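Local coordinates for pyridoxal kinase (Entamoeba histolytica, PDB 4S1H), which probably catalyses the ATP-dependent phosphorylation of pyridoxal to pyridoxal 5'-phosphate, at residues Ile209-Ile223 / Thr244-Ile258. Residues are numbered along the deposited sequence; the frame is centred on the assembly and turned at random.
With ADP (adenosine-5'-diphosphate), chain C.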
ATOM      1  N   ILE A 209     -19.889  18.763  -4.955  1.00 35.44           N
ATOM      2  CA  ILE A 209     -19.060  19.526  -4.034  1.00 31.47           C
ATOM      3  C   ILE A 209     -18.013  20.205  -4.908  1.00 35.82           C
ATOM      4  O   ILE A 209     -17.441  19.571  -5.789  1.00 35.69           O
ATOM      5  CB  ILE A 209     -18.380  18.598  -3.003  1.00 32.47           C
ATOM      6  CG1 ILE A 209     -19.438  17.925  -2.117  1.00 33.87           C
ATOM      7  CG2 ILE A 209     -17.370  19.380  -2.176  1.00 35.55           C
ATOM      8  CD1 ILE A 209     -18.910  16.808  -1.238  1.00 40.01           C
ATOM      9  N   GLU A 210     -17.769  21.491  -4.676  1.00 33.40           N
ATOM     10  CA  GLU A 210     -16.842  22.251  -5.521  1.00 42.90           C
ATOM     11  C   GLU A 210     -15.419  21.689  -5.501  1.00 36.96           C
ATOM     12  O   GLU A 210     -14.865  21.414  -4.429  1.00 37.66           O
ATOM     13  CB  GLU A 210     -16.803  23.732  -5.125  1.00 58.47           C
ATOM     14  CG  GLU A 210     -18.009  24.528  -5.635  1.00 68.47           C
ATOM     15  CD  GLU A 210     -18.171  24.469  -7.151  1.00 69.37           C
ATOM     16  OE1 GLU A 210     -17.151  24.414  -7.878  1.00 85.62           O
ATOM     17  OE2 GLU A 210     -19.329  24.463  -7.617  1.00 89.37           O
ATOM     18  N   GLY A 211     -14.855  21.508  -6.696  1.00 42.15           N
ATOM     19  CA  GLY A 211     -13.526  20.912  -6.879  1.00 40.30           C
ATOM     20  C   GLY A 211     -13.574  19.773  -7.874  1.00 41.36           C
ATOM     21  O   GLY A 211     -14.603  19.088  -7.986  1.00 41.90           O
ATOM     22  N   ASP A 212     -12.460  19.559  -8.587  1.00 41.85           N
ATOM     23  CA  ASP A 212     -12.231  18.281  -9.300  1.00 56.64           C
ATOM     24  C   ASP A 212     -11.194  17.493  -8.483  1.00 35.43           C
ATOM     25  O   ASP A 212     -10.054  17.935  -8.284  1.00 45.62           O
ATOM     26  CB  ASP A 212     -11.825  18.385 -10.786  1.00 67.15           C
ATOM     27  CG  ASP A 212     -12.229  17.130 -11.607  1.00 83.42           C
ATOM     28  OD1 ASP A 212     -13.438  16.840 -11.755  1.00 60.40           O
ATOM     29  OD2 ASP A 212     -11.333  16.429 -12.125  1.00 65.95           O
ATOM     30  N   PHE A 213     -11.630  16.333  -7.996  1.00 42.92           N
ATOM     31  CA  PHE A 213     -10.859  15.543  -7.040  1.00 34.64           C
ATOM     32  C   PHE A 213     -10.189  14.403  -7.789  1.00 32.58           C
ATOM     33  O   PHE A 213     -10.676  13.946  -8.841  1.00 53.80           O
ATOM     34  CB  PHE A 213     -11.789  14.996  -5.940  1.00 28.46           C
ATOM     35  CG  PHE A 213     -12.382  16.069  -5.069  1.00 27.32           C
ATOM     36  CD1 PHE A 213     -11.637  16.626  -4.011  1.00 24.54           C
ATOM     37  CD2 PHE A 213     -13.672  16.550  -5.304  1.00 28.53           C
ATOM     38  CE1 PHE A 213     -12.178  17.606  -3.206  1.00 31.04           C
ATOM     39  CE2 PHE A 213     -14.210  17.545  -4.507  1.00 29.64           C
ATOM     40  CZ  PHE A 213     -13.465  18.084  -3.461  1.00 31.69           C
ATOM     41  N   THR A 214      -9.060  13.961  -7.238  1.00 33.45           N
ATOM     42  CA  THR A 214      -8.300  12.886  -7.815  1.00 29.62           C
ATOM     43  C   THR A 214      -8.371  11.677  -6.854  1.00 26.41           C
ATOM     44  O   THR A 214      -8.429  11.834  -5.637  1.00 32.10           O
ATOM     45  CB  THR A 214      -6.855  13.364  -8.085  1.00 54.24           C
ATOM     46  OG1 THR A 214      -6.890  14.471  -9.003  1.00 45.11           O
ATOM     47  CG2 THR A 214      -6.006  12.252  -8.669  1.00 36.76           C
ATOM     48  N   GLY A 215      -8.462  10.492  -7.426  1.00 23.35           N
ATOM     49  CA  GLY A 215      -8.624   9.256  -6.646  1.00 20.60           C
ATOM     50  C   GLY A 215     -10.023   8.931  -6.142  1.00 23.52           C
ATOM     51  O   GLY A 215     -10.223   7.966  -5.389  1.00 21.47           O
ATOM     52  N   VAL A 216     -11.010   9.724  -6.530  1.00 19.24           N
ATOM     53  CA  VAL A 216     -12.366   9.505  -6.003  1.00 20.08           C
ATOM     54  C   VAL A 216     -13.033   8.273  -6.594  1.00 20.81           C
ATOM     55  O   VAL A 216     -13.672   7.485  -5.892  1.00 18.38           O
ATOM     56  CB  VAL A 216     -13.274  10.751  -6.154  1.00 21.32           C
ATOM     57  CG1 VAL A 216     -12.957  11.739  -5.064  1.00 27.31           C
ATOM     58  CG2 VAL A 216     -13.155  11.420  -7.529  1.00 26.14           C
ATOM     59  N   GLY A 217     -12.885   8.085  -7.899  1.00 17.05           N
ATOM     60  CA  GLY A 217     -13.370   6.886  -8.534  1.00 18.29           C
ATOM     61  C   GLY A 217     -12.703   5.640  -8.017  1.00 15.96           C
ATOM     62  O   GLY A 217     -13.342   4.612  -7.865  1.00 16.71           O
ATOM     63  N   ASP A 218     -11.400   5.730  -7.776  1.00 17.31           N
ATOM     64  CA  ASP A 218     -10.679   4.595  -7.202  1.00 16.60           C
ATOM     65  C   ASP A 218     -11.218   4.255  -5.803  1.00 14.62           C
ATOM     66  O   ASP A 218     -11.434   3.086  -5.473  1.00 17.04           O
ATOM     67  CB  ASP A 218      -9.163   4.909  -7.148  1.00 20.33           C
ATOM     68  CG  ASP A 218      -8.584   5.279  -8.531  1.00 32.92           C
ATOM     69  OD1 ASP A 218      -9.179   4.848  -9.565  1.00 35.99           O
ATOM     70  OD2 ASP A 218      -7.546   6.003  -8.584  1.00 19.35           O
ATOM     71  N   THR A 219     -11.405   5.277  -4.989  1.00 14.45           N
ATOM     72  CA  THR A 219     -11.925   5.119  -3.634  1.00 15.67           C
ATOM     73  C   THR A 219     -13.311   4.482  -3.690  1.00 18.42           C
ATOM     74  O   THR A 219     -13.577   3.515  -2.997  1.00 15.65           O
ATOM     75  CB  THR A 219     -11.926   6.467  -2.920  1.00 19.52           C
ATOM     76  OG1 THR A 219     -10.574   6.931  -2.812  1.00 20.21           O
ATOM     77  CG2 THR A 219     -12.580   6.389  -1.561  1.00 24.31           C
ATOM     78  N   LEU A 220     -14.179   4.978  -4.567  1.00 14.58           N
ATOM     79  CA  LEU A 220     -15.490   4.339  -4.757  1.00 18.24           C
ATOM     80  C   LEU A 220     -15.379   2.838  -5.067  1.00 18.03           C
ATOM     81  O   LEU A 220     -16.086   2.012  -4.460  1.00 18.10           O
ATOM     82  CB  LEU A 220     -16.317   5.028  -5.874  1.00 15.98           C
ATOM     83  CG  LEU A 220     -17.665   4.374  -6.282  1.00 21.25           C
ATOM     84  CD1 LEU A 220     -18.606   4.236  -5.103  1.00 26.81           C
ATOM     85  CD2 LEU A 220     -18.299   5.157  -7.406  1.00 20.47           C
ATOM     86  N   THR A 221     -14.515   2.499  -6.018  1.00 14.56           N
ATOM     87  CA  THR A 221     -14.321   1.142  -6.461  1.00 15.55           C
ATOM     88  C   THR A 221     -13.982   0.236  -5.265  1.00 13.94           C
ATOM     89  O   THR A 221     -14.601  -0.829  -5.120  1.00 13.88           O
ATOM     90  CB  THR A 221     -13.181   1.082  -7.479  1.00 21.07           C
ATOM     91  OG1 THR A 221     -13.597   1.684  -8.707  1.00 21.30           O
ATOM     92  CG2 THR A 221     -12.719  -0.346  -7.750  1.00 24.03           C
ATOM     93  N   TYR A 222     -13.028   0.635  -4.428  1.00 15.82           N
ATOM     94  CA  TYR A 222     -12.604  -0.269  -3.331  1.00 13.85           C
ATOM     95  C   TYR A 222     -13.574  -0.321  -2.155  1.00 14.23           C
ATOM     96  O   TYR A 222     -13.736  -1.369  -1.550  1.00 14.42           O
ATOM     97  CB  TYR A 222     -11.178   0.043  -2.870  1.00 13.37           C
ATOM     98  CG  TYR A 222     -10.204  -0.303  -3.964  1.00 13.46           C
ATOM     99  CD1 TYR A 222      -9.888  -1.644  -4.257  1.00 15.15           C
ATOM    100  CD2 TYR A 222      -9.617   0.682  -4.724  1.00 14.43           C
ATOM    101  CE1 TYR A 222      -9.009  -1.965  -5.297  1.00 14.94           C
ATOM    102  CE2 TYR A 222      -8.745   0.365  -5.761  1.00 18.61           C
ATOM    103  CZ  TYR A 222      -8.461  -0.950  -6.039  1.00 16.40           C
ATOM    104  OH  TYR A 222      -7.600  -1.281  -7.051  1.00 25.09           O
ATOM    105  N   ILE A 223     -14.298   0.762  -1.895  1.00 16.17           N
ATOM    106  CA  ILE A 223     -15.327   0.700  -0.839  1.00 14.42           C
ATOM    107  C   ILE A 223     -16.486  -0.196  -1.324  1.00 13.87           C
ATOM    108  O   ILE A 223     -16.944  -1.074  -0.587  1.00 13.61           O
ATOM    109  CB  ILE A 223     -15.847   2.082  -0.403  1.00 15.35           C
ATOM    110  CG1 ILE A 223     -14.692   2.930   0.177  1.00 17.83           C
ATOM    111  CG2 ILE A 223     -16.920   1.909   0.673  1.00 15.48           C
ATOM    112  CD1 ILE A 223     -15.029   4.394   0.413  1.00 20.04           C
ATOM    113  N   THR A 244     -20.149   7.175   2.075  1.00 16.64           N
ATOM    114  CA  THR A 244     -18.836   7.301   2.699  1.00 17.21           C
ATOM    115  C   THR A 244     -17.958   8.272   1.913  1.00 17.51           C
ATOM    116  O   THR A 244     -17.288   9.122   2.496  1.00 17.12           O
ATOM    117  CB  THR A 244     -18.197   5.922   2.843  1.00 18.42           C
ATOM    118  OG1 THR A 244     -19.011   5.145   3.730  1.00 17.37           O
ATOM    119  CG2 THR A 244     -16.776   6.015   3.398  1.00 17.86           C
ATOM    120  N   LEU A 245     -18.039   8.209   0.587  1.00 16.52           N
ATOM    121  CA  LEU A 245     -17.273   9.147  -0.243  1.00 18.46           C
ATOM    122  C   LEU A 245     -17.681  10.605  -0.031  1.00 18.15           C
ATOM    123  O   LEU A 245     -16.818  11.498   0.008  1.00 18.92           O
ATOM    124  CB  LEU A 245     -17.397   8.756  -1.714  1.00 21.51           C
ATOM    125  CG  LEU A 245     -16.368   9.219  -2.748  1.00 33.72           C
ATOM    126  CD1 LEU A 245     -14.935   9.324  -2.260  1.00 29.67           C
ATOM    127  CD2 LEU A 245     -16.436   8.259  -3.928  1.00 48.96           C
ATOM    128  N   GLN A 246     -18.982  10.892   0.113  1.00 19.98           N
ATOM    129  CA  GLN A 246     -19.414  12.264   0.417  1.00 23.18           C
ATOM    130  C   GLN A 246     -18.812  12.740   1.714  1.00 21.71           C
ATOM    131  O   GLN A 246     -18.321  13.860   1.814  1.00 23.64           O
ATOM    132  CB  GLN A 246     -20.946  12.399   0.487  1.00 28.72           C
ATOM    133  CG  GLN A 246     -21.635  12.450  -0.850  1.00 58.83           C
ATOM    134  CD  GLN A 246     -21.159  13.611  -1.729  1.00 82.18           C
ATOM    135  OE1 GLN A 246     -20.317  13.465  -2.601  1.00 26.83           O
ATOM    136  NE2 GLN A 246     -21.699  14.794  -1.465  1.00 97.10           N
ATOM    137  N   THR A 247     -18.763  11.855   2.713  1.00 20.26           N
ATOM    138  CA  THR A 247     -18.142  12.198   3.977  1.00 22.17           C
ATOM    139  C   THR A 247     -16.661  12.543   3.799  1.00 21.85           C
ATOM    140  O   THR A 247     -16.198  13.537   4.360  1.00 23.29           O
ATOM    141  CB  THR A 247     -18.303  11.059   4.994  1.00 21.74           C
ATOM    142  OG1 THR A 247     -19.699  10.862   5.232  1.00 27.56           O
ATOM    143  CG2 THR A 247     -17.584  11.387   6.313  1.00 27.66           C
ATOM    144  N   ILE A 248     -15.938  11.751   3.014  1.00 19.60           N
ATOM    145  CA  ILE A 248     -14.524  12.006   2.764  1.00 18.75           C
ATOM    146  C   ILE A 248     -14.331  13.349   2.076  1.00 19.75           C
ATOM    147  O   ILE A 248     -13.493  14.149   2.491  1.00 20.79           O
ATOM    148  CB  ILE A 248     -13.858  10.895   1.936  1.00 19.07           C
ATOM    149  CG1 ILE A 248     -13.854   9.573   2.714  1.00 17.28           C
ATOM    150  CG2 ILE A 248     -12.426  11.275   1.540  1.00 19.26           C
ATOM    151  CD1 ILE A 248     -13.566   8.374   1.851  1.00 18.20           C
ATOM    152  N   LEU A 249     -15.142  13.610   1.058  1.00 19.01           N
ATOM    153  CA  LEU A 249     -14.992  14.860   0.313  1.00 19.91           C
ATOM    154  C   LEU A 249     -15.367  16.110   1.103  1.00 20.88           C
ATOM    155  O   LEU A 249     -14.685  17.137   1.013  1.00 21.69           O
ATOM    156  CB  LEU A 249     -15.804  14.807  -0.967  1.00 19.50           C
ATOM    157  CG  LEU A 249     -15.273  13.765  -1.912  1.00 19.17           C
ATOM    158  CD1 LEU A 249     -16.175  13.730  -3.105  1.00 19.32           C
ATOM    159  CD2 LEU A 249     -13.847  14.065  -2.365  1.00 22.08           C
ATOM    160  N   ARG A 250     -16.454  16.035   1.881  1.00 23.25           N
ATOM    161  CA  ARG A 250     -16.830  17.143   2.779  1.00 24.25           C
ATOM    162  C   ARG A 250     -15.712  17.463   3.751  1.00 24.09           C
ATOM    163  O   ARG A 250     -15.541  18.609   4.166  1.00 24.83           O
ATOM    164  CB  ARG A 250     -18.138  16.853   3.531  1.00 27.35           C
ATOM    165  CG  ARG A 250     -19.391  17.014   2.654  1.00 30.44           C
ATOM    166  CD  ARG A 250     -20.689  16.845   3.401  1.00 45.75           C
ATOM    167  NE  ARG A 250     -21.848  16.698   2.508  1.00 39.96           N
ATOM    168  CZ  ARG A 250     -23.117  16.680   2.915  1.00 74.09           C
ATOM    169  NH1 ARG A 250     -23.425  16.814   4.206  1.00101.80           N
ATOM    170  NH2 ARG A 250     -24.091  16.534   2.022  1.00122.12           N
ATOM    171  N   ASN A 251     -14.926  16.446   4.099  1.00 23.32           N
ATOM    172  CA  ASN A 251     -13.808  16.624   5.003  1.00 23.44           C
ATOM    173  C   ASN A 251     -12.435  16.779   4.365  1.00 25.19           C
ATOM    174  O   ASN A 251     -11.418  16.700   5.055  1.00 24.23           O
ATOM    175  CB  ASN A 251     -13.817  15.468   6.002  1.00 23.05           C
ATOM    176  CG  ASN A 251     -14.980  15.597   6.953  1.00 23.31           C
ATOM    177  OD1 ASN A 251     -14.908  16.354   7.931  1.00 24.32           O
ATOM    178  ND2 ASN A 251     -16.066  14.920   6.651  1.00 22.47           N
ATOM    179  N   THR A 252     -12.414  17.055   3.064  1.00 27.06           N
ATOM    180  CA  THR A 252     -11.184  17.234   2.323  1.00 25.70           C
ATOM    181  C   THR A 252     -10.981  18.713   2.076  1.00 35.05           C
ATOM    182  O   THR A 252     -11.894  19.395   1.618  1.00 36.47           O
ATOM    183  CB  THR A 252     -11.244  16.455   1.001  1.00 23.79           C
ATOM    184  OG1 THR A 252     -11.329  15.066   1.282  1.00 21.43           O
ATOM    185  CG2 THR A 252     -10.059  16.742   0.131  1.00 24.62           C
ATOM    186  N   VAL A 253      -9.787  19.209   2.400  1.00 33.88           N
ATOM    187  CA  VAL A 253      -9.494  20.648   2.300  1.00 40.85           C
ATOM    188  C   VAL A 253      -8.968  21.085   0.937  1.00 47.81           C
ATOM    189  O   VAL A 253      -9.485  22.063   0.384  1.00 56.29           O
ATOM    190  CB  VAL A 253      -8.602  21.121   3.472  1.00 47.99           C
ATOM    191  CG1 VAL A 253      -8.121  22.554   3.260  1.00 49.60           C
ATOM    192  CG2 VAL A 253      -9.379  20.994   4.780  1.00 67.30           C
ATOM    193  N   GLY A 254      -7.981  20.386   0.379  1.00 40.65           N
ATOM    194  CA  GLY A 254      -7.524  20.720  -0.981  1.00 56.22           C
ATOM    195  C   GLY A 254      -8.418  20.096  -2.036  1.00 51.01           C
ATOM    196  O   GLY A 254      -9.505  19.586  -1.748  1.00 51.78           O
ATOM    197  N   THR A 255      -7.973  20.169  -3.281  1.00 55.54           N
ATOM    198  CA  THR A 255      -8.422  19.219  -4.300  1.00 64.79           C
ATOM    199  C   THR A 255      -7.267  18.327  -4.763  1.00 66.10           C
ATOM    200  O   THR A 255      -7.505  17.364  -5.500  1.00 52.31           O
ATOM    201  CB  THR A 255      -9.088  19.927  -5.494  1.00 76.41           C
ATOM    202  OG1 THR A 255      -8.208  20.928  -6.010  1.00119.44           O
ATOM    203  CG2 THR A 255     -10.397  20.579  -5.057  1.00 47.41           C
ATOM    204  N   ALA A 256      -6.044  18.632  -4.300  1.00 46.11           N
ATOM    205  CA  ALA A 256      -4.842  17.878  -4.635  1.00 37.63           C
ATOM    206  C   ALA A 256      -4.970  16.414  -4.213  1.00 37.46           C
ATOM    207  O   ALA A 256      -4.716  15.515  -5.023  1.00 40.74           O
ATOM    208  CB  ALA A 256      -3.604  18.513  -3.986  1.00 35.43           C
ATOM    209  N   GLU A 257      -5.374  16.193  -2.952  1.00 42.16           N
ATOM    210  CA  GLU A 257      -5.470  14.842  -2.360  1.00 29.77           C
ATOM    211  C   GLU A 257      -6.685  14.679  -1.452  1.00 26.11           C
ATOM    212  O   GLU A 257      -6.974  15.575  -0.648  1.00 31.64           O
ATOM    213  CB  GLU A 257      -4.228  14.532  -1.526  1.00 31.05           C
ATOM    214  CG  GLU A 257      -2.913  14.609  -2.277  1.00 30.34           C
ATOM    215  CD  GLU A 257      -2.679  13.524  -3.308  1.00 28.13           C
ATOM    216  OE1 GLU A 257      -3.447  12.508  -3.430  1.00 26.59           O
ATOM    217  OE2 GLU A 257      -1.628  13.662  -3.976  1.00 36.54           O
ATOM    218  N   ILE A 258      -7.408  13.564  -1.614  1.00 26.97           N
ATOM    219  CA  ILE A 258      -8.553  13.251  -0.758  1.00 24.20           C
ATOM    220  C   ILE A 258      -8.079  12.853   0.623  1.00 25.88           C
ATOM    221  O   ILE A 258      -6.975  12.301   0.786  1.00 29.13           O
ATOM    222  CB  ILE A 258      -9.484  12.161  -1.337  1.00 27.05           C
ATOM    223  CG1 ILE A 258      -8.722  10.862  -1.610  1.00 35.06           C
ATOM    224  CG2 ILE A 258     -10.183  12.696  -2.588  1.00 34.00           C
ATOM    225  CD1 ILE A 258      -9.597   9.703  -1.999  1.00 44.44           C
TER
HETATM  226  PB  ADP C 301     -13.480   9.222 -11.444  1.00 22.47           P
HETATM  227  O1B ADP C 301     -13.768  10.381 -12.372  1.00 24.27           O
HETATM  228  O2B ADP C 301     -12.287   9.463 -10.535  1.00 23.92           O
HETATM  229  O3B ADP C 301     -13.508   7.916 -12.175  1.00 24.92           O
HETATM  230  PA  ADP C 301     -16.073  10.026 -10.425  1.00 22.51           P
HETATM  231  O1A ADP C 301     -17.134   9.306 -11.213  1.00 20.89           O
HETATM  232  O2A ADP C 301     -15.721  11.432 -10.782  1.00 19.50           O
HETATM  233  O3A ADP C 301     -14.716   9.139 -10.423  1.00 21.49           O
HETATM  234  O5' ADP C 301     -16.440   9.994  -8.885  1.00 23.04           O
HETATM  235  C5' ADP C 301     -16.737   8.816  -8.164  1.00 23.46           C
HETATM  236  C4' ADP C 301     -17.730   9.194  -7.102  1.00 21.40           C
HETATM  237  O4' ADP C 301     -17.166  10.207  -6.268  1.00 19.68           O
HETATM  238  C3' ADP C 301     -18.990   9.805  -7.705  1.00 20.93           C
HETATM  239  O3' ADP C 301     -19.972   8.800  -7.982  1.00 19.42           O
HETATM  240  C2' ADP C 301     -19.407  10.779  -6.646  1.00 17.94           C
HETATM  241  O2' ADP C 301     -20.157  10.105  -5.645  1.00 23.55           O
HETATM  242  C1' ADP C 301     -18.103  11.246  -6.023  1.00 21.82           C
HETATM  243  N9  ADP C 301     -17.585  12.535  -6.539  1.00 19.29           N
HETATM  244  C8  ADP C 301     -16.585  12.769  -7.398  1.00 23.93           C
HETATM  245  N7  ADP C 301     -16.395  14.098  -7.595  1.00 24.79           N
HETATM  246  C5  ADP C 301     -17.296  14.731  -6.831  1.00 25.28           C
HETATM  247  C6  ADP C 301     -17.646  16.142  -6.542  1.00 18.32           C
HETATM  248  N6  ADP C 301     -16.968  17.135  -7.153  1.00 28.07           N
HETATM  249  N1  ADP C 301     -18.661  16.366  -5.680  1.00 25.86           N
HETATM  250  C2  ADP C 301     -19.344  15.353  -5.075  1.00 38.32           C
HETATM  251  N3  ADP C 301     -19.068  14.050  -5.289  1.00 23.35           N
HETATM  252  C4  ADP C 301     -18.073  13.697  -6.137  1.00 22.17           C
HETATM  253  O   HOH W   1      -6.136  11.918  -3.970  1.00 26.32           O
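One side of the ADP pocket is formed where Leu249 meets Phe213 and Val216, the two methyls of Leu249 serving different partners. CD2 of Leu249 sits over the centre of one face of the Phe213 ring, 3.7 Å from its centroid and 11° off the normal, a CH-pi contact, and equally touches Val216 CG1. CD1 turns to the base, 3.6 Å from ADP C4. A branched leucine suits this place because it can join protein core and nucleotide at once. The Phe213 ring presents its edge to ADP N6.

Ile209 uses backbone and side chain separately: its N donates to ADP N1 in a nearly straight bond (2.8 Å) and its O accepts from N6, reading the adenine edge, while its side chain extends CD1 to Leu249 CB. Val216 is forked likewise, CG2 lying 3.7 Å from ADP C8. Leu245, with CG anti to the backbone N (chi1 -159°), directs CD1 to Thr219 CG2 and CD2 to the ribose and Leu220 CB.

Next to the turn at Gly215, Ile258 lays CG2 against Val216 CG1. Gly215, the N-cap at positive phi, offers its O to Thr219 N and OG1, which reach it from opposite faces of its plane. One water bridges Thr214 O, Glu257 OE1 and Ile258 N, tying the two loops together. Gly217, with no side chain, lets the beta-phosphate come close, and its N donates to ADP O2B (3.0 Å). A glycine-rich loop leading into a helix whose N-terminus faces the phosphates, packed against a helix running roughly antiparallel to it (143° between the short segments), is characteristic of the ribokinase-like fold.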